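Local coordinates for protein polyphenol oxidase, chloroplastic (Malus domestica, PDB 6ELV) that oxidises mono- and o-diphenols to o-diquinones as the full-length enzyme, of which this is the separately expressed C-terminal domain, at residues Thr15-Ser20 and Ile25-Lys30. Numbering follows the deposited sequence.
Sequences TEFPIS and ISTVVK
At a partly buried margin between the two sheets of a beta sandwich, Phe-17, in the loop before edge strand 19-20, and Ile-19 on that strand meet Ile-25 and Thr-27 of strand 25-30. Strand 19-20 lies at the margin of the antiparallel sheet and pairs with strand 135-142 through Ile-19 and Ile-136; strand 25-30 belongs to the mixed sheet, between strands 11-12 and 122-131. No hydrogen bond joins the two segments. Ile-19 CA and Ile-25 CA stand 10.0 Å apart, a gap crossed by side chains. The two isoleucines reach each other tip to tip: CD1 of Ile-19 lies 3.3 Å from CD1 of Ile-25, unusually short for two methyl groups, and any strain read from it is doubtful. In both, CG1 sits between the backbone N and the carbonyl carbon (chi1 61° and 63°), which aims each CG1-CD1 arm across the gap. Phe-17, just before a cis peptide bond to Pro-18, drives its ring into the angle between Ile-25 and Thr-27. Its CZ approaches Ile-25 CD1 obliquely at 3.9 Å and also lies 4.0 Å from Thr-27 CG2. Thr-27 OG1 meets the ring at its edge, near the ring plane, 3.8 Å from CE1. A hydrogen bond to the backbone O of Val-12 on the neighbouring strand satisfies that hydroxyl. One ring face is lined within its own segment by CG2 of Ile-19, displaced toward the rim; Val-12, Ile-136 and Ile-139 add further contacts around the phenyl group. Ile-25 and Thr-27 point toward segment 15-20, while Ser-26 between them points away; of the four touching residues only Thr-27 is buried. A four-residue link carries the chain from one sheet to the other. The apolar contact between the two layers is characteristic of beta sandwiches.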
# COMPACT_ATOMS: atom_id res chain seq x y z
N THR A 15 -2.21 8.28 10.47
CA THR A 15 -1.71 9.63 10.70
C THR A 15 -0.20 9.66 10.93
O THR A 15 0.35 10.74 11.15
CB THR A 15 -2.42 10.24 11.89
OG1 THR A 15 -2.26 9.38 13.02
CG2 THR A 15 -3.90 10.43 11.59
N GLU A 16 0.48 8.51 10.91
CA GLU A 16 1.93 8.54 11.00
C GLU A 16 2.59 8.81 9.66
O GLU A 16 3.80 9.06 9.65
CB GLU A 16 2.49 7.27 11.64
CG GLU A 16 2.34 7.19 13.15
CD GLU A 16 2.90 5.90 13.72
OE1 GLU A 16 2.11 5.06 14.19
OE2 GLU A 16 4.14 5.73 13.70
N PHE A 17 1.85 8.79 8.55
CA PHE A 17 2.38 9.16 7.23
C PHE A 17 2.33 10.68 7.10
O PHE A 17 1.42 11.29 7.63
CB PHE A 17 1.56 8.51 6.11
CG PHE A 17 1.67 7.02 6.06
CD1 PHE A 17 0.86 6.22 6.85
CD2 PHE A 17 2.58 6.40 5.23
CE1 PHE A 17 0.98 4.85 6.83
CE2 PHE A 17 2.70 5.03 5.21
CZ PHE A 17 1.90 4.25 6.01
N PRO A 18 3.28 11.30 6.37
CA PRO A 18 4.40 10.68 5.65
C PRO A 18 5.43 10.02 6.56
O PRO A 18 5.66 10.47 7.68
CB PRO A 18 5.05 11.85 4.92
CG PRO A 18 3.99 12.87 4.81
CD PRO A 18 3.20 12.74 6.08
N ILE A 19 6.04 8.95 6.05
CA ILE A 19 7.05 8.20 6.77
C ILE A 19 8.20 7.87 5.84
O ILE A 19 8.02 7.73 4.63
CB ILE A 19 6.54 6.85 7.33
CG1 ILE A 19 6.06 5.94 6.21
CG2 ILE A 19 5.48 7.02 8.36
CD1 ILE A 19 6.47 4.54 6.39
N SER A 20 9.38 7.71 6.41
CA SER A 20 10.52 7.12 5.72
C SER A 20 10.43 5.60 5.85
O SER A 20 10.30 5.08 6.96
CB SER A 20 11.82 7.60 6.35
OG SER A 20 12.89 6.75 5.99
N ILE A 25 6.82 -2.12 7.50
CA ILE A 25 5.76 -1.57 8.34
C ILE A 25 4.42 -2.08 7.84
O ILE A 25 4.26 -2.48 6.69
CB ILE A 25 5.74 -0.03 8.35
CG1 ILE A 25 5.45 0.49 6.94
CG2 ILE A 25 7.04 0.52 8.91
CD1 ILE A 25 4.76 1.80 6.91
N SER A 26 3.44 -2.03 8.73
CA SER A 26 2.08 -2.33 8.34
C SER A 26 1.16 -1.26 8.90
O SER A 26 1.48 -0.56 9.87
CB SER A 26 1.64 -3.73 8.78
OG SER A 26 1.57 -3.82 10.19
N THR A 27 0.00 -1.12 8.26
CA THR A 27 -0.95 -0.10 8.63
C THR A 27 -2.35 -0.55 8.26
O THR A 27 -2.55 -1.24 7.26
CB THR A 27 -0.55 1.23 7.95
OG1 THR A 27 -1.29 2.32 8.50
CG2 THR A 27 -0.70 1.18 6.43
N VAL A 28 -3.32 -0.16 9.08
CA VAL A 28 -4.73 -0.47 8.83
C VAL A 28 -5.31 0.60 7.92
O VAL A 28 -5.26 1.79 8.25
CB VAL A 28 -5.52 -0.55 10.14
CG1 VAL A 28 -7.00 -0.76 9.83
CG2 VAL A 28 -5.00 -1.67 11.03
N VAL A 29 -5.87 0.18 6.79
CA VAL A 29 -6.39 1.08 5.77
C VAL A 29 -7.87 0.79 5.58
O VAL A 29 -8.27 -0.35 5.34
CB VAL A 29 -5.62 0.92 4.44
CG1 VAL A 29 -6.11 1.93 3.42
CG2 VAL A 29 -4.13 1.10 4.68
N LYS A 30 -8.69 1.83 5.70
CA LYS A 30 -10.13 1.67 5.52
C LYS A 30 -10.47 1.46 4.06
O LYS A 30 -9.86 2.06 3.16
CB LYS A 30 -10.85 2.91 6.04
CG LYS A 30 -10.72 3.10 7.53
CD LYS A 30 -11.43 4.35 7.97
CE LYS A 30 -11.25 4.58 9.46
NZ LYS A 30 -11.71 5.94 9.87